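Immunoglobulin-like protein (Pseudomonas aeruginosa, PDB 3N6Y) is of unknown function but has an immunoglobulin-like fold and, judging by its signal peptide, is probably exported. Local coordinates at residues Arg55-Gly60 / Ala98-Met103; Ser59-Gly64 / Gln92-Gly97; Thr69-Thr74 / Arg119-Gln124; Gly15-Arg20 / Gly49-Met54. All blocks are in the same frame, centred on the assembly; numbering follows the deposited sequence. Where two conformers were deposited one is given.

Contact 1 of 4, residues Arg55-Gly60 / Ala98-Met103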
loop_
_atom_site.group_PDB
_atom_site.type_symbol
_atom_site.label_atom_id
_atom_site.label_comp_id
_atom_site.label_asym_id
_atom_site.label_seq_id
_atom_site.Cartn_x
_atom_site.Cartn_y
_atom_site.Cartn_z
ATOM N N ARG A 55 -2.527 -1.686 6.234
ATOM C CA ARG A 55 -3.659 -2.589 6.238
ATOM C C ARG A 55 -4.778 -1.803 6.919
ATOM O O ARG A 55 -4.571 -1.130 7.936
ATOM C CB ARG A 55 -3.368 -3.904 6.949
ATOM C CG ARG A 55 -4.542 -4.873 6.893
ATOM C CD ARG A 55 -4.118 -6.281 7.244
ATOM N NE ARG A 55 -3.596 -6.306 8.617
ATOM C CZ ARG A 55 -2.691 -7.171 9.057
ATOM N NH1 ARG A 55 -2.191 -8.108 8.269
ATOM N NH2 ARG A 55 -2.262 -7.083 10.302
ATOM N N TYR A 56 -5.961 -1.862 6.352
ATOM C CA TYR A 56 -7.074 -1.010 6.757
ATOM C C TYR A 56 -8.407 -1.716 6.479
ATOM O O TYR A 56 -8.469 -2.731 5.753
ATOM C CB TYR A 56 -7.020 0.368 6.046
ATOM C CG TYR A 56 -6.545 0.307 4.612
ATOM C CD1 TYR A 56 -5.199 0.385 4.309
ATOM C CD2 TYR A 56 -7.442 0.120 3.559
ATOM C CE1 TYR A 56 -4.756 0.300 3.022
ATOM C CE2 TYR A 56 -7.006 0.055 2.275
ATOM C CZ TYR A 56 -5.649 0.120 2.007
ATOM O OH TYR A 56 -5.162 0.019 0.733
ATOM N N GLN A 57 -9.466 -1.185 7.060
ATOM C CA GLN A 57 -10.829 -1.677 6.846
ATOM C C GLN A 57 -11.655 -0.574 6.195
ATOM O O GLN A 57 -11.525 0.622 6.568
ATOM C CB GLN A 57 -11.478 -2.088 8.164
ATOM C CG GLN A 57 -10.712 -3.122 8.949
ATOM C CD GLN A 57 -11.299 -3.309 10.332
ATOM O OE1 GLN A 57 -12.381 -3.848 10.468
ATOM N NE2 GLN A 57 -10.610 -2.797 11.354
ATOM N N LEU A 58 -12.415 -0.971 5.168
ATOM C CA LEU A 58 -13.324 -0.076 4.457
ATOM C C LEU A 58 -14.785 -0.517 4.615
ATOM O O LEU A 58 -15.130 -1.676 4.324
ATOM C CB LEU A 58 -12.988 -0.062 2.968
ATOM C CG LEU A 58 -11.601 0.453 2.569
ATOM C CD1 LEU A 58 -11.322 0.210 1.041
ATOM C CD2 LEU A 58 -11.450 1.947 2.980
ATOM N N SER A 59 -15.634 0.428 5.031
ATOM C CA SER A 59 -17.082 0.238 5.030
ATOM C C SER A 59 -17.634 0.744 3.690
ATOM O O SER A 59 -17.007 1.608 3.037
ATOM C CB SER A 59 -17.727 1.009 6.190
ATOM O OG SER A 59 -17.470 2.418 6.104
ATOM N N GLY A 60 -18.809 0.228 3.292
ATOM C CA GLY A 60 -19.503 0.720 2.088
ATOM C C GLY A 60 -19.079 0.131 0.752
ATOM O O GLY A 60 -19.589 0.538 -0.307
ATOM N N ALA A 98 -14.333 -8.812 1.553
ATOM C CA ALA A 98 -12.980 -8.838 2.156
ATOM C C ALA A 98 -12.885 -7.989 3.427
ATOM O O ALA A 98 -13.093 -6.761 3.384
ATOM C CB ALA A 98 -11.902 -8.415 1.112
ATOM N N PRO A 99 -12.597 -8.625 4.582
ATOM C CA PRO A 99 -12.598 -7.823 5.827
ATOM C C PRO A 99 -11.530 -6.704 5.913
ATOM O O PRO A 99 -11.757 -5.688 6.526
ATOM C CB PRO A 99 -12.402 -8.874 6.923
ATOM C CG PRO A 99 -11.829 -10.032 6.269
ATOM C CD PRO A 99 -12.346 -10.054 4.858
ATOM N N THR A 100 -10.382 -6.928 5.285
ATOM C CA THR A 100 -9.320 -5.949 5.260
ATOM C C THR A 100 -8.842 -5.749 3.829
ATOM O O THR A 100 -8.959 -6.617 2.969
ATOM C CB THR A 100 -8.112 -6.348 6.122
ATOM O OG1 THR A 100 -7.583 -7.586 5.659
ATOM C CG2 THR A 100 -8.515 -6.508 7.581
ATOM N N ASP A 101 -8.262 -4.577 3.620
ATOM C CA ASP A 101 -7.625 -4.195 2.373
ATOM C C ASP A 101 -6.178 -3.803 2.710
ATOM O O ASP A 101 -5.912 -3.379 3.802
ATOM C CB ASP A 101 -8.366 -2.998 1.773
ATOM C CG ASP A 101 -9.731 -3.374 1.210
ATOM O OD1 ASP A 101 -10.694 -3.469 1.996
ATOM O OD2 ASP A 101 -9.800 -3.605 -0.021
ATOM N N VAL A 102 -5.261 -4.081 1.808
ATOM C CA VAL A 102 -3.830 -3.915 2.012
ATOM C C VAL A 102 -3.238 -3.144 0.858
ATOM O O VAL A 102 -3.625 -3.305 -0.301
ATOM C CB VAL A 102 -3.140 -5.271 2.093
ATOM C CG1 VAL A 102 -1.593 -5.144 2.127
ATOM C CG2 VAL A 102 -3.636 -6.065 3.309
HETATM N N MSE A 103 -2.309 -2.284 1.197
HETATM C CA MSE A 103 -1.428 -1.635 0.219
HETATM C C MSE A 103 -0.000 -1.838 0.717
HETATM O O MSE A 103 0.432 -1.209 1.685
HETATM C CB MSE A 103 -1.717 -0.142 0.048
HETATM C CG MSE A 103 -0.782 0.462 -0.957
HETATM SE SE MSE A 103 -1.204 2.363 -1.173
HETATM C CE MSE A 103 0.255 2.719 -2.438
HETATM O O HOH W 1 -5.891 -1.677 -0.868
HETATM O O HOH W 2 -12.631 -5.947 8.989
HETATM O O HOH W 3 -12.053 -3.653 4.351
#
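D101 O is gripped by the strand opposite: Y56 N donates to it at 3.0 Å, nearly along the C=O axis, and R55 CA brings a CA-H...O contact to the same oxygen. In one of its two modelled conformers the Y56 ring also lies under D101 O, which stands 3.6 Å above the ring plane and over its centre. A chi1 of 37° wedges CG of Y56 between its own N and carbonyl carbon, carrying the ring across toward D101, where CE2 of Y56 touches CB of D101 at 3.4 Å. The return bond, D101 N to Y56 O, is shorter at 2.8 Å and almost straight (174°). These two bonds make Y56 and D101 a hydrogen-bonded antiparallel pair, joining strands 51-59 and 101-106 in the smaller sheet of the immunoglobulin-like sandwich. Y56 and M103 reach across the interior to V122 in the other sheet. R55 and V102 form the adjoining non-hydrogen-bonded pair: their side chains run abreast, CG of R55 lying 3.9 Å from V102 CG2, while the guanidinium goes on to a salt bridge with E13 and a hydrogen bond to Q36 O. Past the paired residues water takes over, one molecule accepting from L58 N and probably donating to D101 OD1, which also meets K61. Another water bridges Q57 OE1 to P99 O, at 2.6 Å from each.

Contact 2 of 4, residues Ser59-Gly64 / Gln92-Gly97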
loop_
_atom_site.group_PDB
_atom_site.type_symbol
_atom_site.label_atom_id
_atom_site.label_comp_id
_atom_site.label_asym_id
_atom_site.label_seq_id
_atom_site.Cartn_x
_atom_site.Cartn_y
_atom_site.Cartn_z
ATOM N N SER A 59 -15.634 0.428 5.031
ATOM C CA SER A 59 -17.082 0.238 5.030
ATOM C C SER A 59 -17.634 0.744 3.690
ATOM O O SER A 59 -17.007 1.608 3.037
ATOM C CB SER A 59 -17.727 1.009 6.190
ATOM O OG SER A 59 -17.470 2.418 6.104
ATOM N N GLY A 60 -18.809 0.228 3.292
ATOM C CA GLY A 60 -19.503 0.720 2.088
ATOM C C GLY A 60 -19.079 0.131 0.752
ATOM O O GLY A 60 -19.589 0.538 -0.307
ATOM N N LYS A 61 -18.183 -0.860 0.786
ATOM C CA LYS A 61 -17.663 -1.446 -0.447
ATOM C C LYS A 61 -18.775 -2.191 -1.219
ATOM O O LYS A 61 -19.475 -3.044 -0.650
ATOM C CB LYS A 61 -16.520 -2.422 -0.153
ATOM C CG LYS A 61 -15.255 -1.762 0.404
ATOM C CD LYS A 61 -14.078 -2.771 0.431
ATOM C CE LYS A 61 -14.222 -3.810 1.505
ATOM N NZ LYS A 61 -13.096 -4.795 1.344
ATOM N N GLN A 62 -18.939 -1.859 -2.500
ATOM C CA GLN A 62 -19.967 -2.458 -3.326
ATOM C C GLN A 62 -19.397 -2.820 -4.685
ATOM O O GLN A 62 -18.315 -2.374 -5.037
ATOM C CB GLN A 62 -21.175 -1.508 -3.454
ATOM C CG GLN A 62 -21.881 -1.398 -2.104
ATOM C CD GLN A 62 -22.855 -0.244 -1.980
ATOM O OE1 GLN A 62 -22.539 0.908 -2.347
ATOM N NE2 GLN A 62 -24.028 -0.531 -1.381
ATOM N N GLU A 63 -20.106 -3.684 -5.420
ATOM C CA GLU A 63 -19.577 -4.183 -6.695
ATOM C C GLU A 63 -19.419 -3.114 -7.757
ATOM O O GLU A 63 -18.498 -3.182 -8.570
ATOM C CB GLU A 63 -20.466 -5.294 -7.250
ATOM C CG GLU A 63 -20.504 -6.543 -6.450
ATOM C CD GLU A 63 -19.161 -7.280 -6.391
ATOM O OE1 GLU A 63 -18.259 -7.038 -7.227
ATOM O OE2 GLU A 63 -19.028 -8.126 -5.499
ATOM N N GLY A 64 -20.315 -2.141 -7.784
ATOM C CA GLY A 64 -20.290 -1.138 -8.854
ATOM C C GLY A 64 -19.451 0.084 -8.543
ATOM O O GLY A 64 -19.499 1.088 -9.263
ATOM N N GLN A 92 -7.083 -1.572 -7.933
ATOM C CA GLN A 92 -7.605 -2.711 -7.174
ATOM C C GLN A 92 -9.127 -2.640 -7.096
ATOM O O GLN A 92 -9.673 -1.733 -6.449
ATOM C CB GLN A 92 -7.020 -2.714 -5.747
ATOM C CG GLN A 92 -7.577 -3.809 -4.800
ATOM C CD GLN A 92 -7.098 -3.651 -3.330
ATOM O OE1 GLN A 92 -5.925 -3.391 -3.085
ATOM N NE2 GLN A 92 -8.012 -3.814 -2.362
ATOM N N LYS A 93 -9.817 -3.597 -7.718
ATOM C CA LYS A 93 -11.290 -3.664 -7.572
ATOM C C LYS A 93 -11.646 -3.944 -6.101
ATOM O O LYS A 93 -11.065 -4.797 -5.463
ATOM C CB LYS A 93 -11.878 -4.757 -8.469
ATOM C CG LYS A 93 -13.400 -4.967 -8.324
ATOM C CD LYS A 93 -14.004 -5.548 -9.621
ATOM C CE LYS A 93 -15.428 -6.094 -9.460
ATOM N NZ LYS A 93 -16.413 -5.156 -8.824
ATOM N N LEU A 94 -12.614 -3.188 -5.582
ATOM C CA LEU A 94 -13.120 -3.418 -4.255
ATOM C C LEU A 94 -13.884 -4.741 -4.167
ATOM O O LEU A 94 -14.675 -5.081 -5.019
ATOM C CB LEU A 94 -14.042 -2.256 -3.866
ATOM C CG LEU A 94 -13.309 -0.919 -3.628
ATOM C CD1 LEU A 94 -14.363 0.184 -3.593
ATOM C CD2 LEU A 94 -12.466 -0.953 -2.351
ATOM N N VAL A 95 -13.622 -5.495 -3.115
ATOM C CA VAL A 95 -14.303 -6.771 -2.865
ATOM C C VAL A 95 -15.122 -6.612 -1.608
ATOM O O VAL A 95 -14.570 -6.564 -0.527
ATOM C CB VAL A 95 -13.271 -7.902 -2.688
ATOM C CG1 VAL A 95 -13.907 -9.163 -2.262
ATOM C CG2 VAL A 95 -12.454 -8.067 -3.997
ATOM N N PRO A 96 -16.460 -6.525 -1.734
ATOM C CA PRO A 96 -17.285 -6.177 -0.576
ATOM C C PRO A 96 -17.025 -7.062 0.664
ATOM O O PRO A 96 -16.984 -6.582 1.801
ATOM C CB PRO A 96 -18.720 -6.348 -1.112
ATOM C CG PRO A 96 -18.602 -6.066 -2.592
ATOM C CD PRO A 96 -17.251 -6.616 -2.975
ATOM N N GLY A 97 -16.777 -8.333 0.458
ATOM C CA GLY A 97 -16.713 -9.258 1.595
ATOM C C GLY A 97 -15.333 -9.495 2.117
ATOM O O GLY A 97 -15.144 -10.296 3.040
HETATM O O HOH W 4 -11.517 -5.144 -1.055
HETATM O O HOH W 5 -16.186 -3.429 -6.671
HETATM O O HOH W 6 -15.443 -7.341 -6.323
#
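Two loops that cross between the sheets of the sandwich meet here: S59-G64 leads from strand 51-59 to strand 68-74, and Q92-G97 leads from strand 84-92 to strand 101-106. K61 is the main link. Its side chain runs over L94, with CD of K61 3.7 Å from L94 CD2, and then bends at chi3 (-73°), which turns the ammonium toward the backbone of the other loop. There K61 NZ gives a hydrogen bond to V95 O at 3.0 Å, approaching from above the carbonyl plane and 35° out of it. The same nitrogen forms a salt bridge with D101, and A98 O and a water that also accepts from V95 N lie within bonding distance; these four acceptors surround NZ and must share its three protons. P96 packs between K61 and E63: its CB rests 3.4 Å from K61 O, and its ring edge at CD and CG lies against E63 OE2, a short apolar-to-oxygen packing contact. L94 turns inward beneath K61 and also packs on L68 of the six-stranded sheet. At the outer end the charges of E63 and K93 pair. E63 folds back at chi2 and K93 bends at its last torsion to bring NZ to OE1; the chains cross at about a right angle. Waters stitch this end further: one accepts from K93 NZ, and another donates to both E63 OE1 and L94 O. In the salt bridge itself K93 NZ meets E63 OE1 at 3.1 Å, almost in line with the CD-OE1 bond.

Contact 3 of 4, residues Thr69-Thr74 / Arg119-Gln124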
loop_
_atom_site.group_PDB
_atom_site.type_symbol
_atom_site.label_atom_id
_atom_site.label_comp_id
_atom_site.label_asym_id
_atom_site.label_seq_id
_atom_site.Cartn_x
_atom_site.Cartn_y
_atom_site.Cartn_z
ATOM N N THR A 69 -7.173 3.183 -6.376
ATOM C CA THR A 69 -5.877 3.447 -7.008
ATOM C C THR A 69 -4.843 3.473 -5.862
ATOM O O THR A 69 -4.904 4.322 -4.939
ATOM C CB THR A 69 -5.843 4.776 -7.764
ATOM O OG1 THR A 69 -6.837 4.797 -8.805
ATOM C CG2 THR A 69 -4.468 4.967 -8.447
ATOM N N LEU A 70 -3.894 2.541 -5.918
ATOM C CA LEU A 70 -2.781 2.510 -4.962
ATOM C C LEU A 70 -1.612 3.214 -5.630
ATOM O O LEU A 70 -1.037 2.691 -6.607
ATOM C CB LEU A 70 -2.353 1.090 -4.572
ATOM C CG LEU A 70 -3.201 0.212 -3.642
ATOM C CD1 LEU A 70 -4.694 0.184 -4.053
ATOM C CD2 LEU A 70 -2.677 -1.212 -3.675
ATOM N N LEU A 71 -1.273 4.374 -5.109
ATOM C CA LEU A 71 -0.242 5.238 -5.694
ATOM C C LEU A 71 0.975 5.140 -4.815
ATOM O O LEU A 71 0.977 5.616 -3.699
ATOM C CB LEU A 71 -0.701 6.687 -5.755
ATOM C CG LEU A 71 0.367 7.628 -6.324
ATOM C CD1 LEU A 71 0.687 7.241 -7.830
ATOM C CD2 LEU A 71 -0.075 9.085 -6.182
ATOM N N TYR A 72 2.020 4.478 -5.305
ATOM C CA TYR A 72 3.273 4.400 -4.591
ATOM C C TYR A 72 4.222 5.434 -5.167
ATOM O O TYR A 72 4.536 5.371 -6.348
ATOM C CB TYR A 72 3.938 3.044 -4.843
ATOM C CG TYR A 72 3.147 1.789 -4.469
ATOM C CD1 TYR A 72 2.096 1.329 -5.237
ATOM C CD2 TYR A 72 3.457 1.085 -3.307
ATOM C CE1 TYR A 72 1.385 0.197 -4.884
ATOM C CE2 TYR A 72 2.755 -0.060 -2.962
ATOM C CZ TYR A 72 1.741 -0.488 -3.728
ATOM O OH TYR A 72 1.059 -1.657 -3.372
ATOM N N LEU A 73 4.638 6.394 -4.367
ATOM C CA LEU A 73 5.710 7.298 -4.768
ATOM C C LEU A 73 7.029 6.805 -4.149
ATOM O O LEU A 73 7.122 6.585 -2.923
ATOM C CB LEU A 73 5.388 8.707 -4.283
ATOM C CG LEU A 73 4.163 9.392 -4.870
ATOM C CD1 LEU A 73 3.996 10.824 -4.170
ATOM C CD2 LEU A 73 4.297 9.559 -6.371
ATOM N N THR A 74 8.052 6.708 -4.991
ATOM C CA THR A 74 9.311 6.085 -4.638
ATOM C C THR A 74 10.444 7.086 -4.824
ATOM O O THR A 74 10.235 8.124 -5.457
ATOM C CB THR A 74 9.611 4.816 -5.452
ATOM O OG1 THR A 74 10.258 5.169 -6.685
ATOM C CG2 THR A 74 8.336 4.048 -5.786
ATOM N N ARG A 119 6.206 7.107 -0.239
ATOM C CA ARG A 119 4.915 7.591 0.194
ATOM C C ARG A 119 3.865 6.722 -0.492
ATOM O O ARG A 119 3.774 6.705 -1.716
ATOM C CB ARG A 119 4.783 9.102 -0.141
ATOM C CG ARG A 119 3.388 9.704 0.115
ATOM C CD ARG A 119 3.328 11.204 -0.209
ATOM N NE ARG A 119 2.198 11.910 0.389
ATOM C CZ ARG A 119 1.921 13.204 0.184
ATOM N NH1 ARG A 119 2.680 13.954 -0.621
ATOM N NH2 ARG A 119 0.893 13.774 0.822
ATOM N N LEU A 120 3.074 5.991 0.302
ATOM C CA LEU A 120 2.044 5.066 -0.174
ATOM C C LEU A 120 0.693 5.685 0.108
ATOM O O LEU A 120 0.411 6.102 1.250
ATOM C CB LEU A 120 2.164 3.735 0.587
ATOM C CG LEU A 120 3.160 2.718 -0.023
ATOM C CD1 LEU A 120 4.563 3.297 -0.225
ATOM C CD2 LEU A 120 3.253 1.502 0.864
HETATM N N MSE A 121 -0.091 5.847 -0.927
HETATM C CA MSE A 121 -1.357 6.572 -0.880
HETATM C C MSE A 121 -2.427 5.736 -1.520
HETATM O O MSE A 121 -2.272 5.296 -2.663
HETATM C CB MSE A 121 -1.204 7.933 -1.606
HETATM C CG MSE A 121 -0.068 8.767 -1.073
HETATM SE SE MSE A 121 0.141 10.386 -2.167
HETATM C CE MSE A 121 -1.093 11.532 -1.136
ATOM N N VAL A 122 -3.512 5.499 -0.771
ATOM C CA VAL A 122 -4.695 4.844 -1.284
ATOM C C VAL A 122 -5.786 5.861 -1.613
ATOM O O VAL A 122 -6.258 6.569 -0.748
ATOM C CB VAL A 122 -5.342 3.852 -0.255
ATOM C CG1 VAL A 122 -6.490 3.074 -0.958
ATOM C CG2 VAL A 122 -4.341 2.939 0.303
ATOM N N PHE A 123 -6.173 5.869 -2.898
ATOM C CA PHE A 123 -7.238 6.748 -3.385
ATOM C C PHE A 123 -8.432 5.950 -3.882
ATOM O O PHE A 123 -8.290 4.816 -4.424
ATOM C CB PHE A 123 -6.746 7.549 -4.597
ATOM C CG PHE A 123 -5.725 8.586 -4.272
ATOM C CD1 PHE A 123 -4.346 8.322 -4.256
ATOM C CD2 PHE A 123 -6.130 9.858 -4.009
ATOM C CE1 PHE A 123 -3.425 9.326 -3.945
ATOM C CE2 PHE A 123 -5.194 10.868 -3.670
ATOM C CZ PHE A 123 -3.856 10.584 -3.669
ATOM N N GLN A 124 -9.615 6.570 -3.820
ATOM C CA GLN A 124 -10.732 6.110 -4.668
ATOM C C GLN A 124 -11.060 7.299 -5.583
ATOM O O GLN A 124 -11.577 8.336 -5.068
ATOM C CB GLN A 124 -11.941 5.713 -3.833
ATOM C CG GLN A 124 -13.034 5.170 -4.713
ATOM C CD GLN A 124 -14.348 4.911 -4.013
ATOM O OE1 GLN A 124 -14.810 5.697 -3.179
ATOM N NE2 GLN A 124 -14.998 3.799 -4.399
#
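Six backbone hydrogen bonds tie T69-T74 to R119-Q124, two for each of the pairs T69-F123, L71-M121 and L73-R119. The shortest, at 2.8 Å, include L71 N to M121 O, and the straightest is F123 N to T69 O (171°). Between these pairs L70 stands opposite V122 and Y72 opposite L120, both non-hydrogen-bonded, with side chains on the face that looks into the sandwich. There the Y72 ring comes obliquely against L120, CD2 to CG at 3.7 Å, and the two residues pack further on M103 of the other sheet; Y72 OH ends in a hydrogen bond to A104 O. The outer face carries T69, L71, L73, R119, M121 and F123. CB of F123 sits 3.7 Å from T69 O, which lies at the edge of the phenyl ring. L73 and the aliphatic part of R119 extend alongside each other, with CD1 of L73 4.0 Å from CD of R119 in one of its modelled conformers; R119 NE then forms a salt bridge with E131 on strand 127-136. The short strand axes stand 4.8 Å apart at 161°, a slightly twisted antiparallel pairing of two central strands of the six-stranded sheet of this immunoglobulin-like sandwich.

Contact 4 of 4, residues Gly15-Arg20 / Gly49-Met54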
loop_
_atom_site.group_PDB
_atom_site.type_symbol
_atom_site.label_atom_id
_atom_site.label_comp_id
_atom_site.label_asym_id
_atom_site.label_seq_id
_atom_site.Cartn_x
_atom_site.Cartn_y
_atom_site.Cartn_z
ATOM N N GLY A 15 3.373 -0.261 8.786
ATOM C CA GLY A 15 4.682 -0.767 9.153
ATOM C C GLY A 15 5.215 -1.912 8.339
ATOM O O GLY A 15 4.924 -2.008 7.150
ATOM N N VAL A 16 6.013 -2.758 8.981
ATOM C CA VAL A 16 6.692 -3.874 8.375
ATOM C C VAL A 16 5.867 -5.141 8.635
ATOM O O VAL A 16 5.550 -5.460 9.800
ATOM C CB VAL A 16 8.157 -4.028 8.879
ATOM C CG1 VAL A 16 8.771 -5.353 8.345
ATOM C CG2 VAL A 16 9.017 -2.825 8.458
ATOM N N PHE A 17 5.550 -5.843 7.551
ATOM C CA PHE A 17 4.762 -7.096 7.558
ATOM C C PHE A 17 5.672 -8.225 7.937
ATOM O O PHE A 17 6.776 -8.361 7.399
ATOM C CB PHE A 17 4.135 -7.385 6.201
ATOM C CG PHE A 17 2.939 -6.517 5.881
ATOM C CD1 PHE A 17 3.067 -5.146 5.714
ATOM C CD2 PHE A 17 1.680 -7.082 5.697
ATOM C CE1 PHE A 17 1.952 -4.346 5.385
ATOM C CE2 PHE A 17 0.572 -6.295 5.382
ATOM C CZ PHE A 17 0.710 -4.924 5.222
ATOM N N GLU A 18 5.219 -9.051 8.870
ATOM C CA GLU A 18 6.054 -10.139 9.362
ATOM C C GLU A 18 5.561 -11.443 8.786
ATOM O O GLU A 18 4.365 -11.688 8.739
ATOM C CB GLU A 18 6.029 -10.182 10.893
ATOM C CG GLU A 18 6.519 -8.908 11.558
ATOM C CD GLU A 18 6.648 -9.053 13.079
ATOM O OE1 GLU A 18 5.798 -9.736 13.679
ATOM O OE2 GLU A 18 7.585 -8.469 13.657
ATOM N N SER A 19 6.481 -12.260 8.299
ATOM C CA SER A 19 6.121 -13.558 7.774
ATOM C C SER A 19 6.902 -14.599 8.549
ATOM O O SER A 19 7.939 -14.285 9.134
ATOM C CB SER A 19 6.437 -13.643 6.276
ATOM O OG SER A 19 7.823 -13.454 6.025
ATOM N N ARG A 20 6.401 -15.831 8.557
ATOM C CA ARG A 20 7.095 -16.940 9.213
ATOM C C ARG A 20 7.115 -18.191 8.346
ATOM O O ARG A 20 6.086 -18.828 8.142
ATOM C CB ARG A 20 6.443 -17.239 10.560
ATOM C CG ARG A 20 6.404 -16.038 11.521
ATOM C CD ARG A 20 6.825 -16.441 12.929
ATOM N NE ARG A 20 6.164 -15.650 13.960
ATOM C CZ ARG A 20 6.197 -15.931 15.258
ATOM N NH1 ARG A 20 6.883 -16.981 15.712
ATOM N NH2 ARG A 20 5.541 -15.151 16.109
ATOM N N GLY A 49 13.542 -8.749 0.790
ATOM C CA GLY A 49 12.578 -9.546 1.498
ATOM C C GLY A 49 11.724 -8.731 2.450
ATOM O O GLY A 49 10.802 -9.241 3.023
ATOM N N THR A 50 12.041 -7.456 2.616
ATOM C CA THR A 50 11.245 -6.600 3.505
ATOM C C THR A 50 9.976 -6.156 2.808
ATOM O O THR A 50 10.050 -5.635 1.715
ATOM C CB THR A 50 12.043 -5.360 3.901
ATOM O OG1 THR A 50 13.235 -5.751 4.566
ATOM C CG2 THR A 50 11.265 -4.400 4.861
ATOM N N LYS A 51 8.840 -6.409 3.431
ATOM C CA LYS A 51 7.522 -5.949 2.987
ATOM C C LYS A 51 6.962 -4.905 3.937
ATOM O O LYS A 51 6.968 -5.083 5.164
ATOM C CB LYS A 51 6.574 -7.145 2.813
ATOM C CG LYS A 51 5.138 -6.790 2.509
ATOM C CD LYS A 51 4.318 -8.087 2.501
ATOM C CE LYS A 51 2.843 -7.770 2.413
ATOM N NZ LYS A 51 2.000 -9.017 2.480
ATOM N N PHE A 52 6.499 -3.776 3.388
ATOM C CA PHE A 52 5.958 -2.732 4.211
ATOM C C PHE A 52 4.732 -2.075 3.576
ATOM O O PHE A 52 4.496 -2.212 2.377
ATOM C CB PHE A 52 6.996 -1.630 4.519
ATOM C CG PHE A 52 7.479 -0.883 3.282
ATOM C CD1 PHE A 52 8.432 -1.424 2.429
ATOM C CD2 PHE A 52 6.925 0.353 2.947
ATOM C CE1 PHE A 52 8.837 -0.755 1.304
ATOM C CE2 PHE A 52 7.353 1.047 1.823
ATOM C CZ PHE A 52 8.298 0.486 0.994
ATOM N N GLY A 53 3.956 -1.401 4.391
ATOM C CA GLY A 53 2.796 -0.684 3.918
ATOM C C GLY A 53 1.723 -0.548 4.965
ATOM O O GLY A 53 2.030 -0.383 6.157
HETATM N N MSE A 54 0.483 -0.590 4.513
HETATM C CA MSE A 54 -0.725 -0.325 5.272
HETATM C C MSE A 54 -1.741 -1.487 5.167
HETATM O O MSE A 54 -1.848 -2.134 4.098
HETATM C CB MSE A 54 -1.366 1.000 4.776
HETATM C CG MSE A 54 -0.634 2.263 5.228
HETATM SE SE MSE A 54 -1.593 3.807 4.556
HETATM C CE MSE A 54 -1.339 3.509 2.683
HETATM O O HOH W 7 8.902 -8.038 5.806
HETATM O O HOH W 8 9.930 -12.292 3.615
#
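F17 crosses K51 obliquely, one ring face under K51 CE. CB of F17 starts 3.8 Å from K51 CD; further out, CD2 of F17 comes 3.6 Å from K51 CE. That methylene stands over the ring face, offset toward the rim, in a CH-pi contact 3.9 Å from the centroid. On the other flank CE1 approaches G53 N at 3.7 Å, the ring edge lying against the G53 main chain, and M54 O lies in the ring plane, at the edge, 3.9 Å from CZ. K51, fully extended with CG trans to N (chi1 173°), runs past F17 CB and CG, sets CE over the face and carries NZ on to Q36 OE1. The backbones fix this pose: F17 N donates to K51 O at 2.9 Å, tilted 31° from the carbonyl plane, while G15 and G53, both with positive phi, each donate N-H to the other's O. A water joins F17 O to K51 N. The chain turns a corner at G15; strand 16-17 lies along the start of strand 51-59 on one side and pairs with strand 38-40 on the other, where V16 bonds to Q39. F17 meets V102 of strand 101-106, and F52 sends its ring to the six-stranded sheet, edge-to-face with F134.

How the contacts relate
Contact 4 closes first along the chain, and contacts 1, 2 and 3 then open in turn, contact 3 interleaving with both others. Contacts 1 and 4 lie on strand 51-59, their centres about 17 Å apart, and M54 N probably bonds to M103 O between them. Contact 2 starts at the end of the first segment of contact 1, sharing S59 and G60, and is nested inside it; the two touch, with centres about 9 Å apart. Contact 3 lies in the six-stranded sheet and packs across the interior on contacts 1 and 4, L120 meeting G53 of the latter. Together they pair strands within both sheets, pack the sheets together and fasten the connecting loops at one end of the sandwich.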